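Local atomic coordinates of YjbQ family protein (Sulfolobus solfataricus, PDB entry 1VPH), a protein that is of unknown function but belongs to the UPF0047 (YjbQ) family, assembles as a trimer and holds a bound potassium ion. Residues 45-49 with 115-119; 60-64 with 107-113; 96-100 with 133-137; 16-22 with 140-146. One frame throughout, in Å; residues are numbered along the deposited sequence.

Contact 1: 45-49 with 115-119; sequences GIKNG and VREGK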
loop_
_atom_site.group_PDB
_atom_site.type_symbol
_atom_site.label_atom_id
_atom_site.label_comp_id
_atom_site.label_asym_id
_atom_site.label_seq_id
_atom_site.Cartn_x
_atom_site.Cartn_y
_atom_site.Cartn_z
ATOM N N GLY C 45 5.808 -3.310 -23.968
ATOM C CA GLY C 45 5.503 -2.338 -25.009
ATOM C C GLY C 45 4.507 -1.251 -24.618
ATOM O O GLY C 45 4.198 -0.369 -25.422
ATOM N N ILE C 46 4.006 -1.294 -23.383
ATOM C CA ILE C 46 3.040 -0.304 -22.894
ATOM C C ILE C 46 3.862 0.953 -22.564
ATOM O O ILE C 46 4.947 0.841 -21.980
ATOM C CB ILE C 46 2.214 -0.882 -21.689
ATOM C CG1 ILE C 46 1.294 -2.014 -22.174
ATOM C CG2 ILE C 46 1.346 0.198 -21.023
ATOM C CD1 ILE C 46 0.619 -2.801 -21.111
ATOM N N LYS C 47 3.373 2.117 -22.965
ATOM C CA LYS C 47 4.082 3.389 -22.738
ATOM C C LYS C 47 3.578 4.128 -21.509
ATOM O O LYS C 47 4.341 4.791 -20.839
ATOM C CB LYS C 47 3.992 4.290 -23.975
ATOM C CG LYS C 47 4.496 3.626 -25.239
ATOM C CD LYS C 47 5.943 3.129 -25.174
ATOM C CE LYS C 47 6.409 2.546 -26.544
ATOM N NZ LYS C 47 7.764 2.009 -26.421
ATOM N N ASN C 48 2.267 4.096 -21.288
ATOM C CA ASN C 48 1.643 4.907 -20.247
ATOM C C ASN C 48 0.633 4.073 -19.513
ATOM O O ASN C 48 -0.296 3.547 -20.103
ATOM C CB ASN C 48 0.966 6.102 -20.894
ATOM C CG ASN C 48 1.928 6.938 -21.640
ATOM O OD1 ASN C 48 2.993 7.278 -21.093
ATOM N ND2 ASN C 48 1.623 7.226 -22.932
ATOM N N GLY C 49 0.842 3.899 -18.206
ATOM C CA GLY C 49 -0.042 3.061 -17.446
ATOM C C GLY C 49 0.485 2.876 -16.045
ATOM O O GLY C 49 1.086 3.807 -15.470
ATOM N N VAL C 115 3.920 4.090 -14.987
ATOM C CA VAL C 115 4.683 3.825 -16.195
ATOM C C VAL C 115 4.375 4.973 -17.139
ATOM O O VAL C 115 3.226 5.259 -17.410
ATOM C CB VAL C 115 4.314 2.455 -16.810
ATOM C CG1 VAL C 115 5.004 2.264 -18.196
ATOM C CG2 VAL C 115 4.688 1.349 -15.872
ATOM N N ARG C 116 5.426 5.690 -17.580
ATOM C CA ARG C 116 5.229 6.961 -18.264
ATOM C C ARG C 116 6.246 7.107 -19.360
ATOM O O ARG C 116 7.430 6.780 -19.192
ATOM C CB ARG C 116 5.314 8.105 -17.275
ATOM C CG ARG C 116 4.829 9.446 -17.859
ATOM C CD ARG C 116 4.645 10.409 -16.763
ATOM N NE ARG C 116 4.115 11.714 -17.160
ATOM C CZ ARG C 116 4.027 12.746 -16.322
ATOM N NH1 ARG C 116 4.402 12.604 -15.056
ATOM N NH2 ARG C 116 3.562 13.927 -16.722
ATOM N N GLU C 117 5.750 7.545 -20.521
ATOM C CA GLU C 117 6.547 7.722 -21.738
ATOM C C GLU C 117 7.501 6.569 -21.828
ATOM O O GLU C 117 8.669 6.787 -22.001
ATOM C CB GLU C 117 7.265 9.086 -21.812
ATOM C CG GLU C 117 6.318 10.314 -21.814
ATOM C CD GLU C 117 4.877 9.996 -22.219
ATOM O OE1 GLU C 117 4.580 9.981 -23.440
ATOM O OE2 GLU C 117 4.036 9.773 -21.303
ATOM N N GLY C 118 6.982 5.357 -21.592
ATOM C CA GLY C 118 7.738 4.079 -21.688
ATOM C C GLY C 118 8.593 3.595 -20.500
ATOM O O GLY C 118 9.187 2.484 -20.542
ATOM N N LYS C 119 8.674 4.398 -19.447
ATOM C CA LYS C 119 9.605 4.091 -18.362
ATOM C C LYS C 119 8.852 3.844 -17.043
ATOM O O LYS C 119 7.868 4.456 -16.801
ATOM C CB LYS C 119 10.591 5.239 -18.205
#
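Gly49 and Val115 form an antiparallel hydrogen-bonded pair (Gly49 N to Val115 O and Val115 N to Gly49 O, both 2.9 Å), where strand 49-55 meets the end of strand 110-116. Beyond it, Arg116 to Lys119 make a type I' beta turn, and Gly118 N donates to Lys47 O (2.8 Å). A classic beta bulge places Lys47 and Asn48 together across from Glu149. Among the side chains, Asn48 leads: its OD1 receives Glu117 N at 2.8 Å, nearly along the C=O axis, while ND2 bonds Glu149. Glu117 folds its carboxylate back toward the amide, but OE2 lies 2.7 Å from Asn48 OD1; neither oxygen is expected to donate, so the modelled placement is doubtful. Replacing Asn48 by alanine is likely to leave Glu117 N without its side-chain acceptor and the Glu149 carboxylate without its amide donor. Val115 CG1, swung opposite its own amide nitrogen (chi1 173°), comes to 3.7 Å from Lys47 O. Arg116 turns outward to a salt bridge with Asp19 of the second subunit. Backbone carbonyls and one amide oxygen thus take up the turn's N-H groups, fixing the hairpin tip to the start of strand 49-55.

Contact 2: 60-64 with 107-113; sequences AAIVA and LGAERVF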
loop_
_atom_site.group_PDB
_atom_site.type_symbol
_atom_site.label_atom_id
_atom_site.label_comp_id
_atom_site.label_asym_id
_atom_site.label_seq_id
_atom_site.Cartn_x
_atom_site.Cartn_y
_atom_site.Cartn_z
ATOM N N ALA C 60 5.665 -12.997 2.853
ATOM C CA ALA C 60 6.531 -12.118 2.129
ATOM C C ALA C 60 5.788 -10.839 1.734
ATOM O O ALA C 60 4.543 -10.743 1.816
ATOM C CB ALA C 60 7.107 -12.818 0.895
ATOM N N ALA C 61 6.558 -9.826 1.345
ATOM C CA ALA C 61 5.982 -8.542 0.977
ATOM C C ALA C 61 6.778 -7.906 -0.154
ATOM O O ALA C 61 7.836 -8.401 -0.538
ATOM C CB ALA C 61 5.917 -7.584 2.195
ATOM N N ILE C 62 6.262 -6.781 -0.660
ATOM C CA ILE C 62 6.962 -5.975 -1.695
ATOM C C ILE C 62 7.104 -4.592 -1.155
ATOM O O ILE C 62 6.108 -4.047 -0.671
ATOM C CB ILE C 62 6.165 -5.923 -3.006
ATOM C CG1 ILE C 62 6.082 -7.339 -3.669
ATOM C CG2 ILE C 62 6.794 -4.937 -3.990
ATOM C CD1 ILE C 62 7.484 -7.925 -4.145
ATOM N N VAL C 63 8.340 -4.045 -1.144
ATOM C CA VAL C 63 8.566 -2.662 -0.721
ATOM C C VAL C 63 9.428 -1.933 -1.724
ATOM O O VAL C 63 10.007 -2.533 -2.606
ATOM C CB VAL C 63 9.183 -2.525 0.720
ATOM C CG1 VAL C 63 8.261 -3.130 1.729
ATOM C CG2 VAL C 63 10.595 -3.113 0.787
ATOM N N ALA C 64 9.586 -0.632 -1.550
ATOM C CA ALA C 64 10.510 0.107 -2.390
ATOM C C ALA C 64 11.336 1.090 -1.560
ATOM O O ALA C 64 10.811 1.831 -0.694
ATOM C CB ALA C 64 9.751 0.801 -3.494
ATOM N N LEU C 107 3.238 -4.539 5.761
ATOM C CA LEU C 107 4.050 -4.003 4.658
ATOM C C LEU C 107 3.237 -3.968 3.393
ATOM O O LEU C 107 3.432 -3.098 2.561
ATOM C CB LEU C 107 5.274 -4.840 4.459
ATOM C CG LEU C 107 6.308 -4.645 5.597
ATOM C CD1 LEU C 107 7.429 -5.661 5.562
ATOM C CD2 LEU C 107 6.836 -3.206 5.555
ATOM N N GLY C 108 2.431 -4.992 3.218
ATOM C CA GLY C 108 1.615 -5.156 2.024
ATOM C C GLY C 108 2.246 -6.120 0.998
ATOM O O GLY C 108 3.466 -6.162 0.803
ATOM N N ALA C 109 1.379 -6.814 0.274
ATOM C CA ALA C 109 1.796 -7.737 -0.793
ATOM C C ALA C 109 2.169 -7.070 -2.093
ATOM O O ALA C 109 2.695 -7.761 -3.002
ATOM C CB ALA C 109 0.665 -8.654 -1.088
ATOM N N GLU C 110 1.836 -5.780 -2.241
ATOM C CA GLU C 110 1.984 -5.112 -3.562
ATOM C C GLU C 110 2.468 -3.706 -3.495
ATOM O O GLU C 110 2.269 -3.034 -2.477
ATOM C CB GLU C 110 0.697 -5.147 -4.356
ATOM C CG GLU C 110 -0.319 -4.027 -4.135
ATOM C CD GLU C 110 -1.305 -4.292 -2.981
ATOM O OE1 GLU C 110 -1.467 -5.465 -2.576
ATOM O OE2 GLU C 110 -1.939 -3.308 -2.504
ATOM N N ARG C 111 3.103 -3.270 -4.580
ATOM C CA ARG C 111 3.356 -1.893 -4.784
ATOM C C ARG C 111 2.945 -1.565 -6.221
ATOM O O ARG C 111 2.975 -2.409 -7.094
ATOM C CB ARG C 111 4.820 -1.568 -4.519
ATOM C CG ARG C 111 5.278 -1.573 -3.091
ATOM C CD ARG C 111 4.531 -0.550 -2.227
ATOM N NE ARG C 111 5.089 -0.562 -0.885
ATOM C CZ ARG C 111 4.680 -1.312 0.123
ATOM N NH1 ARG C 111 3.670 -2.146 -0.012
ATOM N NH2 ARG C 111 5.288 -1.197 1.307
ATOM N N VAL C 112 2.515 -0.345 -6.422
ATOM C CA VAL C 112 2.033 0.116 -7.750
ATOM C C VAL C 112 2.888 1.317 -8.162
ATOM O O VAL C 112 3.086 2.260 -7.355
ATOM C CB VAL C 112 0.585 0.490 -7.741
ATOM C CG1 VAL C 112 0.131 0.968 -9.118
ATOM C CG2 VAL C 112 -0.239 -0.690 -7.270
ATOM N N PHE C 113 3.470 1.242 -9.354
ATOM C CA PHE C 113 4.314 2.318 -9.884
ATOM C C PHE C 113 3.660 2.905 -11.158
ATOM O O PHE C 113 2.963 2.187 -11.882
ATOM C CB PHE C 113 5.713 1.820 -10.261
ATOM C CG PHE C 113 6.639 1.620 -9.102
ATOM C CD1 PHE C 113 6.449 0.579 -8.243
ATOM C CD2 PHE C 113 7.705 2.495 -8.896
ATOM C CE1 PHE C 113 7.272 0.407 -7.163
ATOM C CE2 PHE C 113 8.544 2.330 -7.826
ATOM C CZ PHE C 113 8.336 1.270 -6.960
HETATM O O HOH W 1 7.618 0.648 0.414
#
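Ile62 and Gly108 join the two segments at their tight end, where Ile62 N donates to Gly108 O (3.2 Å, 166° at the hydrogen). Ala61 CB packs against the same oxygen and lies 3.6 Å from Leu107 CB. Gly108 closes the preceding helix with positive phi; a side chain there would jam against the carbonyl before it and crowd the guanidinium of Arg111. That group lies flat beneath Ile62 O, which sits over its centre, 3.1 Å above the plane. Within the guanidinium plane NH1 and NH2 both grip Leu107 O, NH1 at 2.8 Å, and NH1 also donates to Glu110 O. A bend at chi2 (-60°) folds the arginine back to reach these carbonyls. A leucine in place of Arg111 would probably leave Leu107 O and Glu110 O without these donors inside a buried region. Toward Ala64 and Phe113 the strands, inclined at 30°, draw apart. A water fills in here, accepting from Ala64 N and Arg111 NE (3.1 Å each), and Ala64 CB touches the Phe113 ring at its edge, 3.8 Å from CZ. Segment 60-64 pairs with strand 127-132 and segment 107-113 with strand 49-55, so the contact joins two sheets just after helix 98-107, with the second subunit packed against Val63, Leu107 and Phe113.

Contact 3: 96-100 with 133-137; sequences DNAHA and LDGPR. With K (potassium ion), chain K; PO4 (phosphate ion), chain L.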
loop_
_atom_site.group_PDB
_atom_site.type_symbol
_atom_site.label_atom_id
_atom_site.label_comp_id
_atom_site.label_asym_id
_atom_site.label_seq_id
_atom_site.Cartn_x
_atom_site.Cartn_y
_atom_site.Cartn_z
ATOM N N ASP C 96 5.380 -21.698 13.154
ATOM C CA ASP C 96 6.361 -20.860 13.827
ATOM C C ASP C 96 6.687 -19.600 13.087
ATOM O O ASP C 96 7.851 -19.180 13.073
ATOM C CB ASP C 96 7.679 -21.677 13.873
ATOM C CG ASP C 96 8.207 -22.104 12.429
ATOM O OD1 ASP C 96 7.647 -21.694 11.374
ATOM O OD2 ASP C 96 9.199 -22.875 12.357
ATOM N N ASN C 97 5.708 -18.993 12.429
ATOM C CA ASN C 97 6.019 -17.870 11.564
ATOM C C ASN C 97 5.006 -16.725 11.699
ATOM O O ASN C 97 4.827 -15.962 10.780
ATOM C CB ASN C 97 6.137 -18.348 10.123
ATOM C CG ASN C 97 4.822 -18.817 9.543
ATOM O OD1 ASN C 97 3.808 -18.966 10.255
ATOM N ND2 ASN C 97 4.833 -19.106 8.256
ATOM N N ALA C 98 4.345 -16.632 12.864
ATOM C CA ALA C 98 3.401 -15.542 13.128
ATOM C C ALA C 98 4.024 -14.213 12.806
ATOM O O ALA C 98 3.379 -13.405 12.165
ATOM C CB ALA C 98 2.921 -15.553 14.538
ATOM N N HIS C 99 5.270 -14.003 13.225
ATOM C CA HIS C 99 5.953 -12.738 12.987
ATOM C C HIS C 99 5.953 -12.389 11.501
ATOM O O HIS C 99 5.807 -11.210 11.134
ATOM C CB HIS C 99 7.392 -12.824 13.496
ATOM C CG HIS C 99 8.283 -13.643 12.599
ATOM N ND1 HIS C 99 8.351 -15.013 12.674
ATOM C CD2 HIS C 99 9.052 -13.284 11.539
ATOM C CE1 HIS C 99 9.182 -15.460 11.747
ATOM N NE2 HIS C 99 9.619 -14.430 11.041
ATOM N N ALA C 100 6.148 -13.399 10.648
ATOM C CA ALA C 100 6.246 -13.195 9.208
ATOM C C ALA C 100 4.925 -12.739 8.625
ATOM O O ALA C 100 4.873 -11.833 7.798
ATOM C CB ALA C 100 6.716 -14.502 8.529
ATOM N N LEU C 133 10.325 -12.913 4.909
ATOM C CA LEU C 133 10.259 -12.944 6.384
ATOM C C LEU C 133 10.195 -14.326 6.972
ATOM O O LEU C 133 10.261 -14.459 8.210
ATOM C CB LEU C 133 9.059 -12.125 6.934
ATOM C CG LEU C 133 8.986 -10.627 6.616
ATOM C CD1 LEU C 133 7.899 -9.916 7.416
ATOM C CD2 LEU C 133 10.350 -9.937 6.844
ATOM N N ASP C 134 10.081 -15.336 6.123
ATOM C CA ASP C 134 9.992 -16.735 6.546
ATOM C C ASP C 134 10.819 -17.646 5.617
ATOM O O ASP C 134 10.384 -18.731 5.245
ATOM C CB ASP C 134 8.522 -17.184 6.589
ATOM C CG ASP C 134 8.315 -18.512 7.338
ATOM O OD1 ASP C 134 8.961 -18.756 8.373
ATOM O OD2 ASP C 134 7.466 -19.310 6.926
ATOM N N GLY C 135 12.047 -17.236 5.298
ATOM C CA GLY C 135 12.918 -18.078 4.452
ATOM C C GLY C 135 13.637 -19.137 5.279
ATOM O O GLY C 135 13.475 -19.195 6.507
ATOM N N PRO C 136 14.413 -20.015 4.615
ATOM C CA PRO C 136 14.565 -20.070 3.173
ATOM C C PRO C 136 13.327 -20.639 2.511
ATOM O O PRO C 136 12.669 -21.493 3.072
ATOM C CB PRO C 136 15.767 -20.984 2.979
ATOM C CG PRO C 136 15.798 -21.823 4.210
ATOM C CD PRO C 136 15.180 -21.069 5.305
ATOM N N ARG C 137 12.997 -20.110 1.343
ATOM C CA ARG C 137 11.903 -20.637 0.534
ATOM C C ARG C 137 12.494 -20.854 -0.832
ATOM O O ARG C 137 13.228 -19.979 -1.298
ATOM C CB ARG C 137 10.795 -19.600 0.396
ATOM C CG ARG C 137 10.018 -19.281 1.678
ATOM C CD ARG C 137 9.466 -20.470 2.358
ATOM N NE ARG C 137 8.499 -20.072 3.368
ATOM C CZ ARG C 137 7.194 -19.929 3.147
ATOM N NH1 ARG C 137 6.663 -20.174 1.960
ATOM N NH2 ARG C 137 6.409 -19.538 4.130
HETATM K K K K . 1.918 -19.502 9.103
HETATM P P PO4 L . 3.098 -18.149 2.018
HETATM O O1 PO4 L . 3.629 -19.287 2.791
HETATM O O2 PO4 L . 1.627 -17.889 2.342
HETATM O O3 PO4 L . 3.074 -18.463 0.538
HETATM O O4 PO4 L . 4.008 -16.947 2.088
HETATM O O HOH W 2 0.144 -20.301 8.490
#
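Asn97 and Asp134 meet beside the metal, their amide and carboxylate planes 61° apart. Asn97 uses both ends of its amide: OD1 binds the potassium ion at 2.3 Å, and ND2 donates to Asp134 OD2 (3.0 Å), nearly in the amide plane but from above the carboxylate plane. The bond to Asp134 thereby fixes the rotation of the amide and keeps the oxygen on the ion. His91, Asp95, His101 and a water complete the coordination; the metal distances to Asn97 OD1 and to the water are short for potassium.

In the next shell Arg137 holds Asp134 side-on, NE to the backbone O and NH2 to the same OD2 (3.0 Å), the latter a salt bridge meeting the carboxylate on its anti side. The far edge of the same guanidinium reaches a phosphate probably from the crystallisation liquor, with NH1 and NH2 both donating to its O1 (3.1 Å for NH2).

Farther from the ion, His99 NE2 donates to Leu133 O (2.9 Å), nearly in line with its C=O bond. Chi1 of 75° sets its CG between backbone N and carbonyl carbon, turning NE2 to Leu133; Ala100 CB lies over one ring face, toward the rim, and packs against Leu133 CB (3.7 Å). The whole is a mixed histidine, aspartate and asparagine metal site at a helix N-terminus, beside a phosphate-occupied site that His57, Ser58, Thr59 and Arg140 complete.

Contact 4: 16-22 with 140-146; sequences YFDDIYV and RHITVEI. With PO4 (phosphate ion), chain L.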
loop_
_atom_site.group_PDB
_atom_site.type_symbol
_atom_site.label_atom_id
_atom_site.label_comp_id
_atom_site.label_asym_id
_atom_site.label_seq_id
_atom_site.Cartn_x
_atom_site.Cartn_y
_atom_site.Cartn_z
ATOM N N TYR C 16 -0.417 -6.759 -19.549
ATOM C CA TYR C 16 0.711 -7.638 -19.835
ATOM C C TYR C 16 1.159 -8.188 -18.497
ATOM O O TYR C 16 1.275 -7.440 -17.545
ATOM C CB TYR C 16 1.828 -6.826 -20.467
ATOM C CG TYR C 16 3.041 -7.652 -20.826
ATOM C CD1 TYR C 16 3.121 -8.309 -22.065
ATOM C CD2 TYR C 16 4.134 -7.770 -19.936
ATOM C CE1 TYR C 16 4.228 -9.067 -22.401
ATOM C CE2 TYR C 16 5.247 -8.522 -20.276
ATOM C CZ TYR C 16 5.292 -9.175 -21.507
ATOM O OH TYR C 16 6.414 -9.899 -21.873
ATOM N N PHE C 17 1.405 -9.495 -18.460
ATOM C CA PHE C 17 1.813 -10.201 -17.273
ATOM C C PHE C 17 3.173 -10.833 -17.475
ATOM O O PHE C 17 3.485 -11.390 -18.523
ATOM C CB PHE C 17 0.821 -11.361 -16.983
ATOM C CG PHE C 17 -0.456 -10.944 -16.274
ATOM C CD1 PHE C 17 -0.436 -10.602 -14.920
ATOM C CD2 PHE C 17 -1.677 -10.988 -16.940
ATOM C CE1 PHE C 17 -1.615 -10.238 -14.266
ATOM C CE2 PHE C 17 -2.871 -10.642 -16.276
ATOM C CZ PHE C 17 -2.836 -10.257 -14.961
ATOM N N ASP C 18 3.986 -10.790 -16.435
ATOM C CA ASP C 18 5.140 -11.627 -16.393
ATOM C C ASP C 18 5.381 -11.971 -14.919
ATOM O O ASP C 18 4.640 -11.515 -14.034
ATOM C CB ASP C 18 6.314 -10.890 -17.057
ATOM C CG ASP C 18 7.174 -11.833 -17.908
ATOM O OD1 ASP C 18 7.450 -12.934 -17.391
ATOM O OD2 ASP C 18 7.527 -11.496 -19.068
ATOM N N ASP C 19 6.383 -12.811 -14.681
ATOM C CA ASP C 19 6.619 -13.437 -13.391
ATOM C C ASP C 19 8.094 -13.425 -13.053
ATOM O O ASP C 19 8.950 -13.651 -13.909
ATOM C CB ASP C 19 6.127 -14.856 -13.489
ATOM C CG ASP C 19 4.709 -14.882 -13.809
ATOM O OD1 ASP C 19 4.343 -14.846 -14.997
ATOM O OD2 ASP C 19 3.948 -14.746 -12.877
ATOM N N ILE C 20 8.371 -13.173 -11.792
ATOM C CA ILE C 20 9.753 -13.245 -11.288
ATOM C C ILE C 20 9.750 -14.276 -10.165
ATOM O O ILE C 20 8.876 -14.277 -9.331
ATOM C CB ILE C 20 10.289 -11.818 -10.774
ATOM C CG1 ILE C 20 10.189 -10.762 -11.874
ATOM C CG2 ILE C 20 11.760 -11.855 -10.270
ATOM C CD1 ILE C 20 10.463 -9.308 -11.399
ATOM N N TYR C 21 10.726 -15.171 -10.195
ATOM C CA TYR C 21 10.889 -16.170 -9.147
ATOM C C TYR C 21 12.122 -15.900 -8.378
ATOM O O TYR C 21 13.169 -15.509 -8.931
ATOM C CB TYR C 21 10.988 -17.522 -9.728
ATOM C CG TYR C 21 9.759 -17.727 -10.504
ATOM C CD1 TYR C 21 8.590 -18.125 -9.865
ATOM C CD2 TYR C 21 9.725 -17.412 -11.870
ATOM C CE1 TYR C 21 7.440 -18.255 -10.562
ATOM C CE2 TYR C 21 8.571 -17.552 -12.581
ATOM C CZ TYR C 21 7.433 -18.009 -11.928
ATOM O OH TYR C 21 6.266 -18.144 -12.632
ATOM N N VAL C 22 12.018 -16.101 -7.079
ATOM C CA VAL C 22 13.166 -15.899 -6.222
ATOM C C VAL C 22 13.254 -17.047 -5.234
ATOM O O VAL C 22 12.283 -17.426 -4.597
ATOM C CB VAL C 22 13.163 -14.524 -5.397
ATOM C CG1 VAL C 22 14.240 -14.499 -4.326
ATOM C CG2 VAL C 22 13.353 -13.322 -6.300
ATOM N N ARG C 140 9.663 -18.157 -4.244
ATOM C CA ARG C 140 8.794 -16.980 -4.068
ATOM C C ARG C 140 8.441 -16.476 -5.445
ATOM O O ARG C 140 9.339 -16.291 -6.277
ATOM C CB ARG C 140 9.502 -15.888 -3.301
ATOM C CG ARG C 140 9.803 -16.224 -1.858
ATOM C CD ARG C 140 8.548 -16.642 -1.131
ATOM N NE ARG C 140 8.658 -16.431 0.318
ATOM C CZ ARG C 140 7.667 -16.640 1.167
ATOM N NH1 ARG C 140 6.507 -17.059 0.711
ATOM N NH2 ARG C 140 7.847 -16.392 2.490
ATOM N N HIS C 141 7.144 -16.327 -5.689
ATOM C CA HIS C 141 6.620 -15.920 -6.971
ATOM C C HIS C 141 6.123 -14.472 -6.857
ATOM O O HIS C 141 5.250 -14.151 -6.064
ATOM C CB HIS C 141 5.499 -16.816 -7.386
ATOM C CG HIS C 141 4.875 -16.425 -8.690
ATOM N ND1 HIS C 141 3.611 -16.831 -9.052
ATOM C CD2 HIS C 141 5.320 -15.641 -9.697
ATOM C CE1 HIS C 141 3.304 -16.315 -10.229
ATOM N NE2 HIS C 141 4.321 -15.586 -10.641
ATOM N N ILE C 142 6.707 -13.609 -7.681
ATOM C CA ILE C 142 6.264 -12.233 -7.815
ATOM C C ILE C 142 5.578 -12.068 -9.188
ATOM O O ILE C 142 6.160 -12.401 -10.226
ATOM C CB ILE C 142 7.453 -11.261 -7.783
ATOM C CG1 ILE C 142 8.270 -11.394 -6.473
ATOM C CG2 ILE C 142 6.987 -9.804 -7.905
ATOM C CD1 ILE C 142 9.749 -11.523 -6.681
ATOM N N THR C 143 4.350 -11.579 -9.179
ATOM C CA THR C 143 3.659 -11.232 -10.412
ATOM C C THR C 143 3.956 -9.811 -10.752
ATOM O O THR C 143 3.880 -8.931 -9.880
ATOM C CB THR C 143 2.133 -11.357 -10.196
ATOM O OG1 THR C 143 1.871 -12.725 -9.860
ATOM C CG2 THR C 143 1.351 -10.967 -11.436
ATOM N N VAL C 144 4.239 -9.565 -12.032
ATOM C CA VAL C 144 4.426 -8.217 -12.512
ATOM C C VAL C 144 3.365 -8.010 -13.561
ATOM O O VAL C 144 3.357 -8.693 -14.542
ATOM C CB VAL C 144 5.818 -7.999 -13.098
ATOM C CG1 VAL C 144 6.020 -6.579 -13.604
ATOM C CG2 VAL C 144 6.930 -8.372 -12.052
ATOM N N GLU C 145 2.507 -7.028 -13.348
ATOM C CA GLU C 145 1.453 -6.731 -14.319
ATOM C C GLU C 145 1.571 -5.289 -14.792
ATOM O O GLU C 145 1.621 -4.371 -13.978
ATOM C CB GLU C 145 0.123 -6.976 -13.655
ATOM C CG GLU C 145 -1.063 -6.885 -14.599
ATOM C CD GLU C 145 -2.414 -7.039 -13.884
ATOM O OE1 GLU C 145 -2.455 -7.353 -12.663
ATOM O OE2 GLU C 145 -3.459 -6.885 -14.560
ATOM N N ILE C 146 1.616 -5.086 -16.104
ATOM C CA ILE C 146 1.592 -3.748 -16.671
ATOM C C ILE C 146 0.221 -3.556 -17.325
ATOM O O ILE C 146 -0.271 -4.420 -18.016
ATOM C CB ILE C 146 2.738 -3.482 -17.684
ATOM C CG1 ILE C 146 4.114 -3.734 -17.008
ATOM C CG2 ILE C 146 2.735 -2.036 -18.063
ATOM C CD1 ILE C 146 4.606 -5.093 -17.159
HETATM P P PO4 L . 3.098 -18.149 2.018
HETATM O O1 PO4 L . 3.629 -19.287 2.791
HETATM O O2 PO4 L . 1.627 -17.889 2.342
HETATM O O3 PO4 L . 3.074 -18.463 0.538
HETATM O O4 PO4 L . 4.008 -16.947 2.088
#
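Residues 16-22 and 140-146 run antiparallel in unbroken register from Tyr16-Ile146 to Val22-Arg140, tied by eight backbone hydrogen bonds, the axes of these short segments at 155°. This is an antiparallel beta pairing of the N- and C-terminal strands, with strand 14-24 outermost in the five-stranded sheet of the chain.

One face carries Phe17, Asp19 and Tyr21 opposite Glu145, Thr143 and His141. Glu145 extends alongside Phe17 and lays CG over a face of the ring, 3.4 Å from Phe17 CE1, while Thr143 CG2 comes to the ring edge, 3.9 Å from Phe17 CD1. His141 NE2 donates to Asp19 OD2; the modelled 2.4 Å is so short that its exact value is doubtful. A trans first torsion (chi1 178°) lays His141 along Tyr21, the rings within 19° of parallel but strongly displaced, with little face shared. The third subunit packs on this face, its Val115 against Phe17 and its Gly49 against Glu145.

The other face is mainly aliphatic and lies beneath helix 34-44. Ile20 CD1 touches Val144 CG2 at 3.7 Å, Ile142 CD1 meets Val22 CG2 at 4.0 Å, and Ile146 CD1 sits at the edge of the Tyr16 ring, 3.9 Å from CD2. Arg140 starts on this face, but its end turns off toward the phosphate; there NH2 forms a salt bridge with Glu132 and NH1 donates to phosphate O4 at 2.9 Å.

From the N terminus, residues 16-22 open contact 4, which closes last, at 140-146, and encloses the other three. Contact 1 opens next at 45-49, then contact 2 at 60-64; they close in reverse order at 107-113 and 115-119, so contact 2 lies within contact 1. Contact 3, from 96-100 to 133-137, starts inside both and ends beyond them, crossing each. Contact 4 zips the sheet edge, contact 1 ties its far hairpin to strand 49-55, and contact 2 joins the two sheets. Contact 3 builds the metal end, its centre about 35 Å from that of contact 1, and shares the phosphate with contact 4.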